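Local atomic coordinates of putative 6-phosphogluconolactonase (Neisseria gonorrhoeae, PDB entry 3LHI), a protein that probably hydrolyses 6-phosphogluconolactone to 6-phosphogluconate, the second step of the oxidative pentose phosphate pathway. Residues L67-I72 and T141-P146; V73-N76 and N81-L84; H165-P168 and H173-I176. All coordinates share one frame; numbering follows the deposited sequence.

How the contacts relate
The three contacts illustrate how interaction chemistry follows position in a fold. Contact 1 is buried near the middle of the chain and joins the end of strand 63-71 to the loop after strand 130-133 through a short carboxylate-hydroxyl bond. Contacts 2 and 3 are only partly buried and lie farther out. Contact 2 folds the loop after strand 63-71 back on helix 81-88 and relies on methyl packing, whereas contact 3 is a hairpin end with backbone and side-chain hydrogen bonds. Strand 63-71 connects them: its backbone pairs with strand 175-178 of contact 3, and Glu-70 binds Asn-81 and Thr-82 at the start of the helix of contact 2.

Contact 1. Residues L67-I72 and T141-P146; sequences LADERI and TASIFP
At the carboxyl end of strand 63-71, in a Rossmann-like alpha/beta fold, Asp-69 meets Ala-142 and Ser-143 of the loop that follows strand 130-133. Asp-69 belongs to the Asp-Glu-Arg sequence closing its strand; its partners Ala-142 and Ser-143 lie in a His-Thr-Ala-Ser sequence. The position, at the carboxyl ends of strands of the central sheet, is consistent with a place at or near the active site. CG of Asp-69 sits between its own backbone N and carbonyl carbon (chi1 68°), which carries the carboxylate across to the loop. There Ser-143 OG donates to Asp-69 OD2 over 2.6 Å. It arrives on the anti side of that oxygen, 19° out of the carboxylate plane. The same hydroxyl receives Arg-175 NH1 from the neighbouring strand, so it passes a polar chain from guanidinium to carboxylate, while Ser-143 N is bonded to Ser-177 OG. These links fix the serine from both its backbone and its side chain. Beside the bond, Asp-69 CG packs 3.5 Å from Ala-142 C, and Asp-69 OD2 stands 3.3 Å from Ala-142 O, an acceptor pair that is not bonded. Ala-142 has a positive phi of 42°, and the chain turns here, with Ile-144 N bonded to Thr-141 O. The CB of Glu-70 points away from the loop, and its OE1 accepts from the backbone N of Arg-71 as well as from Asn-81 N. At Ala-68 the contact is looser: the methyls Ala-68 CB and Ala-142 CB are 4.4 Å apart, and Ala-142 CB also lies 3.9 Å from the carbonyl oxygen Ala-68 O.

Contact 2. Residues V73-N76 and N81-L84; sequences VPTN and NTGL
Thr-75 and Thr-82 turn their methyls to each other through opposite first torsions. In Thr-75, chi1 of 65° places OG1 between the backbone N and the carbonyl carbon, with CG2 anti to the carbonyl carbon; in Thr-82, chi1 of -65° sets CG2 anti to the backbone N. The two methyl carbons, Thr-75 CG2 and Thr-82 CG2, meet at 4.0 Å, an ordinary van der Waals distance, and the side chains approach at a slant. Thr-75 CB is almost as near, 4.1 Å from Thr-82 CG2, which therefore rests against the branch point as well as the methyl.

A backbone approach completes the contact. The carbonyl of Thr-75 faces the helix at Gly-83, where the absence of a side chain lets Thr-75 O come within 3.9 Å of both Gly-83 N and Gly-83 CA. This is proximity without a hydrogen bond, for Gly-83 N is bonded to Ser-80 OG just before helix 81-88. The loop thus doubles back over the first turn of the helix it leads into.

The hydroxyls look to other partners: Thr-75 OG1 is bonded to Asp-105 OD1, and Thr-82 OG1 to Glu-70 OE2 on strand 63-71. Each threonine divides its work, the methyl packing against its counterpart and the hydroxyl bonding another part of the fold; with no hydrogen bond between the segments, the contact itself rests on van der Waals packing.

Contact 3. Residues H165-P168 and H173-I176; sequences HTTP and HERI
The imidazole of His-165 is met at its edge by Glu-174 and Arg-175 O, whereas the guanidinium of Arg-175 has Pro-168 over one face. Pro-168 CG stands 3.5 Å above the plane of that guanidinium, offset toward the rim, and the proline crosses the arginine chain at about a right angle. At the guanidinium edge lies the His-173 carbonyl, whose O takes a weak bond from Arg-175 NE; Arg-175 NH2 is bonded to Pro-172 O. With CG of His-165 anti to its backbone N (chi1 167°), His-165 NE2 donates to Glu-174 OE1 at 2.7 Å, close to the ring plane, although ring and carboxylate planes are 73° apart.

Between the side chains of His-165 and Arg-175, which project from opposite faces of the sheet, runs the antiparallel hairpin of strands 163-166 and 175-178. Thr-166 and Arg-175 form its hydrogen-bonded pair, with Thr-166 N to Arg-175 O and Arg-175 N to Thr-166 O both 2.9 Å; His-165 and Ile-176, on the other face, form the adjoining non-hydrogen-bonded pair.

Thr-167 OG1 lies alongside Glu-174 and donates to Glu-174 OE1 over 2.6 Å, at the syn lone pair of that carboxylate oxygen, while the histidine comes from the anti side. Two donors thus grip one oxygen from different sides, which would favour an ionised Glu-174 and should limit rotation of its carboxylate.

Contact 1. Residues L67-I72 and T141-P146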
loop_
_atom_site.group_PDB
_atom_site.type_symbol
_atom_site.label_atom_id
_atom_site.label_comp_id
_atom_site.label_asym_id
_atom_site.label_seq_id
_atom_site.Cartn_x
_atom_site.Cartn_y
_atom_site.Cartn_z
ATOM N N LEU A 67 1.283 2.852 -5.834
ATOM C CA LEU A 67 0.792 1.663 -5.166
ATOM C C LEU A 67 1.794 0.970 -4.289
ATOM O O LEU A 67 2.980 0.935 -4.634
ATOM C CB LEU A 67 0.357 0.650 -6.236
ATOM C CG LEU A 67 -0.725 1.083 -7.176
ATOM C CD1 LEU A 67 -0.899 0.126 -8.362
ATOM C CD2 LEU A 67 -2.006 1.223 -6.414
ATOM N N ALA A 68 1.318 0.362 -3.225
ATOM C CA ALA A 68 2.161 -0.503 -2.380
ATOM C C ALA A 68 2.442 -1.827 -3.098
ATOM O O ALA A 68 3.457 -2.480 -2.807
ATOM C CB ALA A 68 1.450 -0.795 -1.066
ATOM N N ASP A 69 1.544 -2.229 -4.002
ATOM C CA ASP A 69 1.640 -3.483 -4.703
ATOM C C ASP A 69 0.676 -3.451 -5.871
ATOM O O ASP A 69 -0.303 -2.696 -5.850
ATOM C CB ASP A 69 1.413 -4.725 -3.817
ATOM C CG ASP A 69 0.012 -4.853 -3.316
ATOM O OD1 ASP A 69 -0.486 -3.912 -2.695
ATOM O OD2 ASP A 69 -0.593 -5.933 -3.495
ATOM N N GLU A 70 0.962 -4.265 -6.888
ATOM C CA GLU A 70 0.124 -4.310 -8.082
ATOM C C GLU A 70 0.091 -5.707 -8.622
ATOM O O GLU A 70 1.048 -6.480 -8.518
ATOM C CB GLU A 70 0.606 -3.298 -9.110
ATOM C CG GLU A 70 -0.118 -3.241 -10.448
ATOM C CD GLU A 70 -1.613 -2.941 -10.396
ATOM O OE1 GLU A 70 -2.339 -3.692 -9.743
ATOM O OE2 GLU A 70 -2.031 -1.970 -11.022
ATOM N N ARG A 71 -1.057 -6.062 -9.203
ATOM C CA ARG A 71 -1.231 -7.285 -9.976
ATOM C C ARG A 71 -0.681 -7.052 -11.343
ATOM O O ARG A 71 -0.942 -6.004 -11.980
ATOM C CB ARG A 71 -2.729 -7.643 -10.029
ATOM C CG ARG A 71 -3.392 -8.025 -8.734
ATOM C CD ARG A 71 -3.638 -6.884 -7.775
ATOM N NE ARG A 71 -4.321 -7.345 -6.589
ATOM C CZ ARG A 71 -5.621 -7.643 -6.536
ATOM N NH1 ARG A 71 -6.416 -7.414 -7.566
ATOM N NH2 ARG A 71 -6.105 -8.078 -5.388
ATOM N N ILE A 72 0.106 -8.015 -11.838
ATOM C CA ILE A 72 0.731 -7.881 -13.156
ATOM C C ILE A 72 -0.287 -8.340 -14.191
ATOM O O ILE A 72 -0.303 -9.492 -14.623
ATOM C CB ILE A 72 2.078 -8.612 -13.253
ATOM C CG1 ILE A 72 3.034 -8.082 -12.164
ATOM C CG2 ILE A 72 2.637 -8.413 -14.632
ATOM C CD1 ILE A 72 4.427 -8.758 -12.133
ATOM N N THR A 141 0.630 -8.543 3.759
ATOM C CA THR A 141 0.495 -7.117 3.485
ATOM C C THR A 141 1.217 -6.805 2.189
ATOM O O THR A 141 2.037 -7.590 1.740
ATOM C CB THR A 141 0.988 -6.270 4.647
ATOM O OG1 THR A 141 0.546 -4.923 4.522
ATOM C CG2 THR A 141 2.506 -6.296 4.837
ATOM N N ALA A 142 0.920 -5.645 1.578
ATOM C CA ALA A 142 1.347 -5.410 0.204
ATOM C C ALA A 142 1.114 -6.690 -0.602
ATOM O O ALA A 142 0.009 -7.221 -0.501
ATOM C CB ALA A 142 2.776 -4.841 0.186
ATOM N N SER A 143 2.063 -7.135 -1.418
ATOM C CA SER A 143 1.971 -8.461 -1.984
ATOM C C SER A 143 3.134 -9.296 -1.431
ATOM O O SER A 143 3.674 -10.165 -2.137
ATOM C CB SER A 143 1.894 -8.456 -3.509
ATOM O OG SER A 143 0.565 -8.203 -3.983
ATOM N N ILE A 144 3.419 -9.136 -0.139
ATOM C CA ILE A 144 4.365 -10.004 0.558
ATOM C C ILE A 144 3.550 -11.156 1.169
ATOM O O ILE A 144 3.030 -11.077 2.266
ATOM C CB ILE A 144 5.158 -9.251 1.615
ATOM C CG1 ILE A 144 5.838 -8.046 0.989
ATOM C CG2 ILE A 144 6.160 -10.213 2.270
ATOM C CD1 ILE A 144 6.529 -7.095 2.035
ATOM N N PHE A 145 3.368 -12.170 0.351
ATOM C CA PHE A 145 2.563 -13.325 0.687
ATOM C C PHE A 145 3.433 -14.429 1.345
ATOM O O PHE A 145 4.558 -14.657 0.905
ATOM C CB PHE A 145 1.935 -13.911 -0.572
ATOM C CG PHE A 145 0.725 -13.151 -1.076
ATOM C CD1 PHE A 145 -0.519 -13.494 -0.634
ATOM C CD2 PHE A 145 0.852 -12.109 -2.004
ATOM C CE1 PHE A 145 -1.649 -12.794 -1.105
ATOM C CE2 PHE A 145 -0.241 -11.410 -2.453
ATOM C CZ PHE A 145 -1.511 -11.757 -2.003
ATOM N N PRO A 146 2.915 -15.082 2.390
ATOM C CA PRO A 146 3.766 -16.013 3.157
ATOM C C PRO A 146 4.273 -17.227 2.392
ATOM O O PRO A 146 5.337 -17.757 2.741
ATOM C CB PRO A 146 2.872 -16.405 4.314
ATOM C CG PRO A 146 1.464 -16.216 3.788
ATOM C CD PRO A 146 1.548 -15.010 2.933
#

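Contact 2. Residues V73-N76 and N81-L84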
loop_
_atom_site.group_PDB
_atom_site.type_symbol
_atom_site.label_atom_id
_atom_site.label_comp_id
_atom_site.label_asym_id
_atom_site.label_seq_id
_atom_site.Cartn_x
_atom_site.Cartn_y
_atom_site.Cartn_z
ATOM N N VAL A 73 -1.157 -7.398 -14.495
ATOM C CA VAL A 73 -2.261 -7.484 -15.457
ATOM C C VAL A 73 -2.355 -6.136 -16.115
ATOM O O VAL A 73 -1.884 -5.138 -15.582
ATOM C CB VAL A 73 -3.616 -7.832 -14.763
ATOM C CG1 VAL A 73 -3.591 -9.246 -14.124
ATOM C CG2 VAL A 73 -4.079 -6.763 -13.788
ATOM N N PRO A 74 -2.973 -6.064 -17.315
ATOM C CA PRO A 74 -3.093 -4.762 -17.942
ATOM C C PRO A 74 -3.840 -3.756 -17.049
ATOM O O PRO A 74 -4.672 -4.151 -16.244
ATOM C CB PRO A 74 -3.882 -5.059 -19.206
ATOM C CG PRO A 74 -3.486 -6.472 -19.511
ATOM C CD PRO A 74 -3.418 -7.163 -18.185
ATOM N N THR A 75 -3.571 -2.480 -17.238
ATOM C CA THR A 75 -4.164 -1.502 -16.364
ATOM C C THR A 75 -5.671 -1.284 -16.558
ATOM O O THR A 75 -6.317 -0.659 -15.710
ATOM C CB THR A 75 -3.386 -0.193 -16.415
ATOM O OG1 THR A 75 -3.476 0.381 -17.718
ATOM C CG2 THR A 75 -1.944 -0.344 -15.939
ATOM N N ASN A 76 -6.239 -1.842 -17.621
ATOM C CA ASN A 76 -7.688 -1.856 -17.817
ATOM C C ASN A 76 -8.344 -3.161 -17.394
ATOM O O ASN A 76 -9.529 -3.336 -17.634
ATOM C CB ASN A 76 -8.036 -1.492 -19.262
ATOM C CG ASN A 76 -7.581 -2.493 -20.264
ATOM O OD1 ASN A 76 -6.685 -3.301 -20.023
ATOM N ND2 ASN A 76 -8.165 -2.407 -21.473
ATOM N N ASN A 81 -4.965 -2.823 -9.630
ATOM C CA ASN A 81 -5.046 -1.807 -8.606
ATOM C C ASN A 81 -4.910 -0.402 -9.208
ATOM O O ASN A 81 -5.438 0.557 -8.647
ATOM C CB ASN A 81 -3.960 -1.986 -7.533
ATOM C CG ASN A 81 -4.168 -3.219 -6.647
ATOM O OD1 ASN A 81 -5.297 -3.733 -6.559
ATOM N ND2 ASN A 81 -3.096 -3.636 -5.929
ATOM N N THR A 82 -4.185 -0.269 -10.324
ATOM C CA THR A 82 -4.114 0.991 -11.045
ATOM C C THR A 82 -5.499 1.429 -11.462
ATOM O O THR A 82 -5.917 2.588 -11.249
ATOM C CB THR A 82 -3.203 0.854 -12.259
ATOM O OG1 THR A 82 -1.858 0.592 -11.793
ATOM C CG2 THR A 82 -3.192 2.161 -13.099
ATOM N N GLY A 83 -6.271 0.498 -12.020
ATOM C CA GLY A 83 -7.648 0.823 -12.391
ATOM C C GLY A 83 -8.514 1.213 -11.202
ATOM O O GLY A 83 -9.315 2.135 -11.271
ATOM N N LEU A 84 -8.331 0.492 -10.104
ATOM C CA LEU A 84 -9.016 0.773 -8.837
ATOM C C LEU A 84 -8.792 2.206 -8.445
ATOM O O LEU A 84 -9.765 2.942 -8.269
ATOM C CB LEU A 84 -8.519 -0.145 -7.705
ATOM C CG LEU A 84 -9.100 0.152 -6.334
ATOM C CD1 LEU A 84 -10.494 -0.501 -6.244
ATOM C CD2 LEU A 84 -8.066 -0.339 -5.253
#

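Contact 3. Residues H165-P168 and H173-I176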
loop_
_atom_site.group_PDB
_atom_site.type_symbol
_atom_site.label_atom_id
_atom_site.label_comp_id
_atom_site.label_asym_id
_atom_site.label_seq_id
_atom_site.Cartn_x
_atom_site.Cartn_y
_atom_site.Cartn_z
ATOM N N HIS A 165 9.166 -8.867 -7.472
ATOM C CA HIS A 165 8.154 -9.754 -8.068
ATOM C C HIS A 165 7.834 -10.857 -7.092
ATOM O O HIS A 165 8.720 -11.572 -6.640
ATOM C CB HIS A 165 8.716 -10.330 -9.363
ATOM C CG HIS A 165 7.940 -11.477 -9.922
ATOM N ND1 HIS A 165 8.568 -12.541 -10.553
ATOM C CD2 HIS A 165 6.622 -11.781 -9.865
ATOM C CE1 HIS A 165 7.623 -13.396 -10.930
ATOM N NE2 HIS A 165 6.450 -12.975 -10.492
ATOM N N THR A 166 6.565 -11.045 -6.785
ATOM C CA THR A 166 6.126 -12.133 -5.939
ATOM C C THR A 166 5.017 -12.942 -6.637
ATOM O O THR A 166 4.269 -12.444 -7.485
ATOM C CB THR A 166 5.655 -11.726 -4.558
ATOM O OG1 THR A 166 4.453 -10.966 -4.713
ATOM C CG2 THR A 166 6.693 -10.884 -3.811
ATOM N N THR A 167 4.981 -14.226 -6.324
ATOM C CA THR A 167 3.938 -15.156 -6.750
ATOM C C THR A 167 3.142 -15.513 -5.486
ATOM O O THR A 167 3.671 -16.096 -4.535
ATOM C CB THR A 167 4.571 -16.452 -7.344
ATOM O OG1 THR A 167 5.425 -16.115 -8.410
ATOM C CG2 THR A 167 3.457 -17.427 -7.789
ATOM N N PRO A 168 1.825 -15.153 -5.419
ATOM C CA PRO A 168 1.135 -15.311 -4.165
ATOM C C PRO A 168 0.905 -16.763 -3.721
ATOM O O PRO A 168 0.790 -16.997 -2.521
ATOM C CB PRO A 168 -0.202 -14.614 -4.425
ATOM C CG PRO A 168 0.105 -13.578 -5.423
ATOM C CD PRO A 168 1.092 -14.249 -6.349
ATOM N N HIS A 173 -2.540 -13.999 -9.919
ATOM C CA HIS A 173 -1.743 -13.030 -10.623
ATOM C C HIS A 173 -0.356 -12.862 -9.983
ATOM O O HIS A 173 -0.219 -12.720 -8.789
ATOM C CB HIS A 173 -2.403 -11.652 -10.729
ATOM C CG HIS A 173 -3.798 -11.678 -11.258
ATOM N ND1 HIS A 173 -4.103 -12.220 -12.503
ATOM C CD2 HIS A 173 -4.970 -11.241 -10.722
ATOM C CE1 HIS A 173 -5.415 -12.075 -12.702
ATOM N NE2 HIS A 173 -5.965 -11.515 -11.634
ATOM N N GLU A 174 0.649 -12.841 -10.823
ATOM C CA GLU A 174 1.980 -12.404 -10.405
ATOM C C GLU A 174 1.841 -10.977 -9.930
ATOM O O GLU A 174 0.993 -10.224 -10.424
ATOM C CB GLU A 174 2.975 -12.505 -11.563
ATOM C CG GLU A 174 3.093 -13.872 -12.176
ATOM C CD GLU A 174 3.454 -14.933 -11.173
ATOM O OE1 GLU A 174 4.342 -14.689 -10.321
ATOM O OE2 GLU A 174 2.875 -16.067 -11.216
ATOM N N ARG A 175 2.692 -10.595 -8.982
ATOM C CA ARG A 175 2.618 -9.295 -8.351
ATOM C C ARG A 175 3.941 -8.561 -8.384
ATOM O O ARG A 175 5.035 -9.195 -8.405
ATOM C CB ARG A 175 2.260 -9.458 -6.864
ATOM C CG ARG A 175 1.068 -10.343 -6.564
ATOM C CD ARG A 175 -0.199 -9.821 -7.189
ATOM N NE ARG A 175 -1.378 -10.657 -6.897
ATOM C CZ ARG A 175 -2.161 -10.510 -5.853
ATOM N NH1 ARG A 175 -1.962 -9.525 -4.962
ATOM N NH2 ARG A 175 -3.220 -11.308 -5.726
ATOM N N ILE A 176 3.846 -7.254 -8.247
ATOM C CA ILE A 176 4.987 -6.427 -7.935
ATOM C C ILE A 176 4.653 -5.755 -6.606
ATOM O O ILE A 176 3.588 -5.142 -6.485
ATOM C CB ILE A 176 5.361 -5.451 -9.093
ATOM C CG1 ILE A 176 6.537 -4.561 -8.686
ATOM C CG2 ILE A 176 4.155 -4.634 -9.597
ATOM C CD1 ILE A 176 6.944 -3.612 -9.788
#